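PDB 1TUA: K Homology domain-containing protein from Aeropyrum pernix, which is of unknown function but contains KH domains and may bind RNA. Local coordinates for residues 118-123 and 131-136; 138-143 and 152-157. All blocks are in the same frame, centred on the assembly; numbering follows the deposited sequence.

Contact 1. Residues 118-123 and 131-136; sequences RARRTI and INVGEY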
ATOM      1  N   ARG A 118       6.546   5.103  16.900  1.00 22.63           N
ATOM      2  CA  ARG A 118       7.302   3.898  17.232  1.00 21.52           C
ATOM      3  C   ARG A 118       6.619   2.580  16.875  1.00 18.24           C
ATOM      4  O   ARG A 118       7.283   1.624  16.482  1.00 16.93           O
ATOM      5  CB  ARG A 118       7.614   3.889  18.722  1.00 25.67           C
ATOM      6  CG  ARG A 118       8.647   2.863  19.140  1.00 33.33           C
ATOM      7  CD  ARG A 118       9.999   3.534  19.323  1.00 39.32           C
ATOM      8  NE  ARG A 118       9.855   4.842  19.965  1.00 44.21           N
ATOM      9  CZ  ARG A 118       9.191   5.061  21.101  1.00 46.32           C
ATOM     10  NH1 ARG A 118       8.600   4.056  21.739  1.00 47.26           N
ATOM     11  NH2 ARG A 118       9.101   6.295  21.593  1.00 47.14           N
ATOM     12  N   ALA A 119       5.302   2.516  17.036  1.00 16.01           N
ATOM     13  CA  ALA A 119       4.573   1.284  16.734  1.00 14.93           C
ATOM     14  C   ALA A 119       4.569   1.013  15.233  1.00 14.43           C
ATOM     15  O   ALA A 119       4.863  -0.102  14.796  1.00 13.16           O
ATOM     16  CB  ALA A 119       3.147   1.371  17.254  1.00 13.91           C
ATOM     17  N   ARG A 120       4.245   2.039  14.452  1.00 13.46           N
ATOM     18  CA  ARG A 120       4.213   1.908  13.003  1.00 13.51           C
ATOM     19  C   ARG A 120       5.591   1.490  12.479  1.00 13.76           C
ATOM     20  O   ARG A 120       5.701   0.591  11.643  1.00 12.78           O
ATOM     21  CB  ARG A 120       3.787   3.233  12.370  1.00 13.96           C
ATOM     22  CG  ARG A 120       3.515   3.150  10.876  1.00 16.92           C
ATOM     23  CD  ARG A 120       3.184   4.527  10.310  1.00 20.28           C
ATOM     24  NE  ARG A 120       4.297   5.454  10.488  1.00 23.50           N
ATOM     25  CZ  ARG A 120       5.430   5.406   9.793  1.00 25.49           C
ATOM     26  NH1 ARG A 120       5.602   4.482   8.857  1.00 27.83           N
ATOM     27  NH2 ARG A 120       6.404   6.268  10.051  1.00 27.16           N
ATOM     28  N   ARG A 121       6.646   2.130  12.979  1.00 14.50           N
ATOM     29  CA  ARG A 121       7.999   1.799  12.535  1.00 15.95           C
ATOM     30  C   ARG A 121       8.414   0.377  12.906  1.00 15.12           C
ATOM     31  O   ARG A 121       9.083  -0.309  12.120  1.00 14.30           O
ATOM     32  CB  ARG A 121       9.012   2.799  13.101  1.00 19.47           C
ATOM     33  CG  ARG A 121       8.843   4.199  12.556  1.00 26.39           C
ATOM     34  CD  ARG A 121       9.974   5.121  13.005  1.00 32.85           C
ATOM     35  NE  ARG A 121       9.843   6.458  12.422  1.00 37.91           N
ATOM     36  CZ  ARG A 121       8.853   7.303  12.700  1.00 39.95           C
ATOM     37  NH1 ARG A 121       7.904   6.949  13.558  1.00 41.78           N
ATOM     38  NH2 ARG A 121       8.804   8.496  12.117  1.00 41.67           N
ATOM     39  N   THR A 122       8.029  -0.068  14.100  1.00 14.24           N
ATOM     40  CA  THR A 122       8.368  -1.418  14.542  1.00 13.89           C
ATOM     41  C   THR A 122       7.757  -2.456  13.607  1.00 13.00           C
ATOM     42  O   THR A 122       8.418  -3.407  13.203  1.00 13.45           O
ATOM     43  CB  THR A 122       7.867  -1.686  15.972  1.00 14.97           C
ATOM     44  OG1 THR A 122       8.551  -0.813  16.877  1.00 17.37           O
ATOM     45  CG2 THR A 122       8.124  -3.140  16.372  1.00 13.79           C
ATOM     46  N   ILE A 123       6.489  -2.273  13.261  1.00 13.35           N
ATOM     47  CA  ILE A 123       5.839  -3.209  12.361  1.00 11.73           C
ATOM     48  C   ILE A 123       6.522  -3.169  10.986  1.00 11.53           C
ATOM     49  O   ILE A 123       6.773  -4.215  10.393  1.00 11.76           O
ATOM     50  CB  ILE A 123       4.329  -2.899  12.239  1.00 12.61           C
ATOM     51  CG1 ILE A 123       3.666  -3.090  13.613  1.00 13.11           C
ATOM     52  CG2 ILE A 123       3.678  -3.827  11.206  1.00 12.13           C
ATOM     53  CD1 ILE A 123       2.194  -2.716  13.672  1.00 14.42           C
ATOM     54  N   ILE A 131       4.305   1.328   5.484  1.00  9.38           N
ATOM     55  CA  ILE A 131       2.963   1.462   6.039  1.00  9.64           C
ATOM     56  C   ILE A 131       2.572   2.933   6.147  1.00 10.71           C
ATOM     57  O   ILE A 131       3.323   3.746   6.690  1.00 10.44           O
ATOM     58  CB  ILE A 131       2.872   0.803   7.452  1.00  9.06           C
ATOM     59  CG1 ILE A 131       3.128  -0.704   7.341  1.00  9.80           C
ATOM     60  CG2 ILE A 131       1.503   1.063   8.076  1.00  8.48           C
ATOM     61  CD1 ILE A 131       3.190  -1.442   8.677  1.00 10.53           C
ATOM     62  N   ASN A 132       1.407   3.274   5.609  1.00  9.51           N
ATOM     63  CA  ASN A 132       0.917   4.641   5.686  1.00 11.15           C
ATOM     64  C   ASN A 132      -0.397   4.668   6.447  1.00 11.35           C
ATOM     65  O   ASN A 132      -1.327   3.939   6.119  1.00 10.78           O
ATOM     66  CB  ASN A 132       0.696   5.238   4.294  1.00 11.19           C
ATOM     67  CG  ASN A 132       0.320   6.708   4.354  1.00 12.77           C
ATOM     68  OD1 ASN A 132      -0.860   7.071   4.372  1.00 14.03           O
ATOM     69  ND2 ASN A 132       1.327   7.560   4.420  1.00 11.96           N
ATOM     70  N   VAL A 133      -0.462   5.500   7.478  1.00 11.60           N
ATOM     71  CA  VAL A 133      -1.679   5.629   8.262  1.00 13.41           C
ATOM     72  C   VAL A 133      -2.382   6.893   7.781  1.00 14.50           C
ATOM     73  O   VAL A 133      -1.995   8.007   8.140  1.00 14.97           O
ATOM     74  CB  VAL A 133      -1.375   5.745   9.775  1.00 12.60           C
ATOM     75  CG1 VAL A 133      -2.672   5.863  10.559  1.00 14.56           C
ATOM     76  CG2 VAL A 133      -0.598   4.530  10.237  1.00 12.25           C
ATOM     77  N   GLY A 134      -3.402   6.713   6.946  1.00 14.87           N
ATOM     78  CA  GLY A 134      -4.133   7.856   6.424  1.00 15.64           C
ATOM     79  C   GLY A 134      -5.278   8.274   7.325  1.00 17.48           C
ATOM     80  O   GLY A 134      -5.255   8.013   8.528  1.00 18.06           O
ATOM     81  N   GLU A 135      -6.282   8.919   6.740  1.00 18.53           N
ATOM     82  CA  GLU A 135      -7.448   9.382   7.489  1.00 21.21           C
ATOM     83  C   GLU A 135      -8.112   8.237   8.256  1.00 19.28           C
ATOM     84  O   GLU A 135      -8.321   8.330   9.470  1.00 20.64           O
ATOM     85  CB  GLU A 135      -8.463  10.028   6.534  1.00 25.43           C
ATOM     86  CG  GLU A 135      -9.693  10.606   7.229  1.00 32.83           C
ATOM     87  CD  GLU A 135     -10.588  11.414   6.289  1.00 37.07           C
ATOM     88  OE1 GLU A 135     -11.104  10.844   5.301  1.00 39.87           O
ATOM     89  OE2 GLU A 135     -10.774  12.626   6.543  1.00 40.65           O
ATOM     90  N   TYR A 136      -8.444   7.162   7.549  1.00 17.29           N
ATOM     91  CA  TYR A 136      -9.071   6.009   8.183  1.00 16.53           C
ATOM     92  C   TYR A 136      -8.633   4.710   7.525  1.00 15.90           C
ATOM     93  O   TYR A 136      -9.120   3.635   7.872  1.00 16.55           O
ATOM     94  CB  TYR A 136     -10.597   6.138   8.134  1.00 19.18           C
ATOM     95  CG  TYR A 136     -11.157   6.216   6.737  1.00 21.20           C
ATOM     96  CD1 TYR A 136     -11.434   5.059   6.010  1.00 22.17           C
ATOM     97  CD2 TYR A 136     -11.361   7.450   6.118  1.00 23.32           C
ATOM     98  CE1 TYR A 136     -11.897   5.129   4.697  1.00 23.56           C
ATOM     99  CE2 TYR A 136     -11.821   7.531   4.802  1.00 23.76           C
ATOM    100  CZ  TYR A 136     -12.085   6.366   4.098  1.00 23.38           C
ATOM    101  OH  TYR A 136     -12.511   6.437   2.790  1.00 26.21           O
TER
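The R120 guanidinium comes obliquely to the I131 carbonyl. R120 NH1 gives I131 O a weak hydrogen bond of 3.2 Å, bent to 127° at the hydrogen. NH2 of R120 also sits 3.7 Å above the plane of the R121 guanidinium, over its centre. The stronger partner of R120 is E124, one turn on, in a salt bridge with NH1. OE2 of E124 also accepts a hydrogen bond from the backbone N of I131.

CG of R120 lies anti to the backbone N (chi1 -171°), and a bend at chi3 turns the guanidinium off V133 and back toward R121. The aliphatic stem slides past the strand side chains, with R120 CD 3.8 Å from V133 CG2. Deeper down, I123 CG2 packs 3.5 Å from I131 CD1, the side chains crossing at about a right angle.

Replacing R120 by alanine would probably leave the E124 carboxylate without its charged mate and thin the cover over I131 and V133. In this KH fold, segment 118-123 of helix 118-127 runs nearly antiparallel to 131-133 of edge strand 130-133 (155°). The contact is apolar below; above it, the E124 carboxylate probably holds the strand backbone more than the weak arginine bond does.

Contact 2. Residues 138-143 and 152-157; sequences VAIIGD and QAIEML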
ATOM      1  N   VAL A 138      -5.270   2.269   6.491  1.00  9.91           N
ATOM      2  CA  VAL A 138      -3.843   2.010   6.682  1.00  9.17           C
ATOM      3  C   VAL A 138      -3.399   1.173   5.489  1.00  9.70           C
ATOM      4  O   VAL A 138      -3.818   0.024   5.334  1.00 11.31           O
ATOM      5  CB  VAL A 138      -3.555   1.238   7.963  1.00  9.69           C
ATOM      6  CG1 VAL A 138      -2.056   1.017   8.097  1.00  8.83           C
ATOM      7  CG2 VAL A 138      -4.088   2.013   9.156  1.00 10.15           C
ATOM      8  N   ALA A 139      -2.574   1.769   4.633  1.00  9.14           N
ATOM      9  CA  ALA A 139      -2.088   1.103   3.426  1.00  9.11           C
ATOM     10  C   ALA A 139      -0.725   0.463   3.675  1.00  9.59           C
ATOM     11  O   ALA A 139       0.138   1.048   4.337  1.00  9.78           O
ATOM     12  CB  ALA A 139      -2.001   2.111   2.282  1.00 10.58           C
ATOM     13  N   ILE A 140      -0.534  -0.728   3.115  1.00  8.92           N
ATOM     14  CA  ILE A 140       0.695  -1.491   3.295  1.00  8.26           C
ATOM     15  C   ILE A 140       1.249  -1.982   1.964  1.00  7.99           C
ATOM     16  O   ILE A 140       0.510  -2.516   1.144  1.00  9.62           O
ATOM     17  CB  ILE A 140       0.418  -2.739   4.165  1.00  9.43           C
ATOM     18  CG1 ILE A 140      -0.223  -2.320   5.491  1.00 10.58           C
ATOM     19  CG2 ILE A 140       1.702  -3.533   4.379  1.00  8.60           C
ATOM     20  CD1 ILE A 140      -0.945  -3.460   6.209  1.00 12.50           C
ATOM     21  N   ILE A 141       2.552  -1.817   1.767  1.00  8.66           N
ATOM     22  CA  ILE A 141       3.216  -2.283   0.554  1.00  8.17           C
ATOM     23  C   ILE A 141       4.322  -3.259   0.935  1.00  8.64           C
ATOM     24  O   ILE A 141       5.190  -2.928   1.745  1.00  9.30           O
ATOM     25  CB  ILE A 141       3.864  -1.122  -0.241  1.00  9.02           C
ATOM     26  CG1 ILE A 141       2.787  -0.134  -0.722  1.00  8.10           C
ATOM     27  CG2 ILE A 141       4.641  -1.692  -1.428  1.00  9.39           C
ATOM     28  CD1 ILE A 141       3.340   1.177  -1.251  1.00  8.22           C
ATOM     29  N   GLY A 142       4.287  -4.454   0.350  1.00  9.27           N
ATOM     30  CA  GLY A 142       5.305  -5.464   0.619  1.00 11.23           C
ATOM     31  C   GLY A 142       4.971  -6.732  -0.147  1.00 12.17           C
ATOM     32  O   GLY A 142       3.986  -6.743  -0.886  1.00 11.82           O
ATOM     33  N   ASP A 143       5.765  -7.797  -0.014  1.00 13.24           N
ATOM     34  CA  ASP A 143       5.396  -9.018  -0.726  1.00 15.50           C
ATOM     35  C   ASP A 143       4.211  -9.627   0.014  1.00 15.53           C
ATOM     36  O   ASP A 143       3.930  -9.260   1.157  1.00 15.11           O
ATOM     37  CB  ASP A 143       6.571 -10.019  -0.867  1.00 17.40           C
ATOM     38  CG  ASP A 143       7.122 -10.502   0.456  1.00 21.25           C
ATOM     39  OD1 ASP A 143       6.344 -10.986   1.301  1.00 23.08           O
ATOM     40  OD2 ASP A 143       8.353 -10.415   0.645  1.00 25.96           O
ATOM     41  N   GLN A 152      -2.238  -8.050   9.703  1.00 12.67           N
ATOM     42  CA  GLN A 152      -2.718  -8.695  10.911  1.00 14.14           C
ATOM     43  C   GLN A 152      -2.291  -7.904  12.153  1.00 13.92           C
ATOM     44  O   GLN A 152      -3.107  -7.650  13.042  1.00 14.40           O
ATOM     45  CB  GLN A 152      -2.187 -10.132  10.959  1.00 17.35           C
ATOM     46  CG  GLN A 152      -2.585 -10.915  12.189  1.00 24.03           C
ATOM     47  CD  GLN A 152      -2.097 -12.350  12.136  1.00 26.34           C
ATOM     48  OE1 GLN A 152      -0.976 -12.626  11.702  1.00 28.86           O
ATOM     49  NE2 GLN A 152      -2.933 -13.272  12.593  1.00 29.12           N
ATOM     50  N   ALA A 153      -1.019  -7.503  12.209  1.00 12.39           N
ATOM     51  CA  ALA A 153      -0.518  -6.733  13.346  1.00 12.08           C
ATOM     52  C   ALA A 153      -1.303  -5.426  13.499  1.00 12.93           C
ATOM     53  O   ALA A 153      -1.670  -5.035  14.613  1.00 12.34           O
ATOM     54  CB  ALA A 153       0.965  -6.441  13.170  1.00 10.98           C
ATOM     55  N   ILE A 154      -1.557  -4.751  12.377  1.00 13.11           N
ATOM     56  CA  ILE A 154      -2.317  -3.505  12.394  1.00 13.62           C
ATOM     57  C   ILE A 154      -3.734  -3.763  12.906  1.00 14.74           C
ATOM     58  O   ILE A 154      -4.250  -3.009  13.729  1.00 14.35           O
ATOM     59  CB  ILE A 154      -2.412  -2.877  10.987  1.00 13.93           C
ATOM     60  CG1 ILE A 154      -1.018  -2.468  10.497  1.00 13.86           C
ATOM     61  CG2 ILE A 154      -3.355  -1.676  11.020  1.00 12.57           C
ATOM     62  CD1 ILE A 154      -0.376  -1.383  11.326  1.00 15.99           C
ATOM     63  N   GLU A 155      -4.366  -4.827  12.419  1.00 13.85           N
ATOM     64  CA  GLU A 155      -5.712  -5.149  12.871  1.00 16.21           C
ATOM     65  C   GLU A 155      -5.721  -5.432  14.379  1.00 16.04           C
ATOM     66  O   GLU A 155      -6.619  -4.976  15.097  1.00 16.20           O
ATOM     67  CB  GLU A 155      -6.253  -6.352  12.096  1.00 17.85           C
ATOM     68  CG  GLU A 155      -6.465  -6.065  10.618  1.00 22.01           C
ATOM     69  CD  GLU A 155      -6.859  -7.301   9.823  1.00 25.78           C
ATOM     70  OE1 GLU A 155      -6.231  -8.367  10.018  1.00 27.84           O
ATOM     71  OE2 GLU A 155      -7.788  -7.203   8.995  1.00 29.56           O
ATOM     72  N   MET A 156      -4.724  -6.176  14.858  1.00 15.83           N
ATOM     73  CA  MET A 156      -4.625  -6.497  16.285  1.00 16.48           C
ATOM     74  C   MET A 156      -4.515  -5.224  17.133  1.00 17.08           C
ATOM     75  O   MET A 156      -5.109  -5.137  18.207  1.00 18.47           O
ATOM     76  CB  MET A 156      -3.419  -7.405  16.554  1.00 14.90           C
ATOM     77  CG  MET A 156      -3.605  -8.862  16.120  1.00 16.42           C
ATOM     78  SD  MET A 156      -2.079  -9.832  16.238  1.00 12.91           S
ATOM     79  CE  MET A 156      -1.922 -10.067  17.967  1.00 19.44           C
ATOM     80  N   LEU A 157      -3.760  -4.238  16.654  1.00 15.68           N
ATOM     81  CA  LEU A 157      -3.618  -2.987  17.395  1.00 15.26           C
ATOM     82  C   LEU A 157      -4.923  -2.203  17.360  1.00 16.37           C
ATOM     83  O   LEU A 157      -5.300  -1.580  18.349  1.00 17.25           O
ATOM     84  CB  LEU A 157      -2.489  -2.124  16.817  1.00 14.38           C
ATOM     85  CG  LEU A 157      -1.052  -2.599  17.038  1.00 13.97           C
ATOM     86  CD1 LEU A 157      -0.083  -1.603  16.412  1.00 15.60           C
ATOM     87  CD2 LEU A 157      -0.779  -2.735  18.522  1.00 14.69           C
TER
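I154 carries this contact from the helix, and V138 and I140 meet it from the strand. V138 and I154 reach toward each other tip to tip. The touching branch of I154 is CG2, which sits 4.2 Å from V138 CG1 and equally far from V138 CG2. The two valine methyls therefore share one isoleucine methyl. In I154, a chi1 of -64° sets CG2 anti to the backbone N and directs it to V138.

I140 is two residues further along the strand, with its CB on the same face. Its extended end puts CD1 4.4 Å from CG1 of I154, a looser touch. The I140 side chain also touches A147, A150 and K151 of the same helix. I154 also packs on I123 of helix 118-127.

These segments belong to the last strand and the following helix of a type I KH fold, whose order is beta-alpha-alpha-beta-beta-alpha. Strand 137-141 is the central one of three, and helix 144-158 returns across one face of the sheet. A139 and I141 point to the other face, where they pack on F74. The chain turns a corner at G142. D143 then takes the N-cap position of helix 144-158: its side chain caps a backbone N, and OD2 forms a salt bridge with R146.

No hydrogen bond crosses between 138-143 and 152-157. All three contact residues are buried, and they meet through methyl and methylene groups alone. A153 and L157, also buried on this helix, pack on V166 of helix 163-188.

How the contacts relate
The centres of contacts 1 and 2 are about 8 Å apart. Both segments of contact 1 come earlier in the chain than those of contact 2. Strands 130-133 and 137-141 are consecutive in the chain and neighbours in the antiparallel sheet, where N132 N probably donates to A139 O at 2.9 Å. On the helical side, I131 CG2 packs 3.6 Å from V138 CG1. The helices of the two contacts also touch, with I123 CD1 3.7 Å from I154 CD1. Helices 118-127 and 144-158 thus cover one face of a single sheet and share one apolar layer with it. Together the two contacts pack both helices on the sheet of the second KH unit.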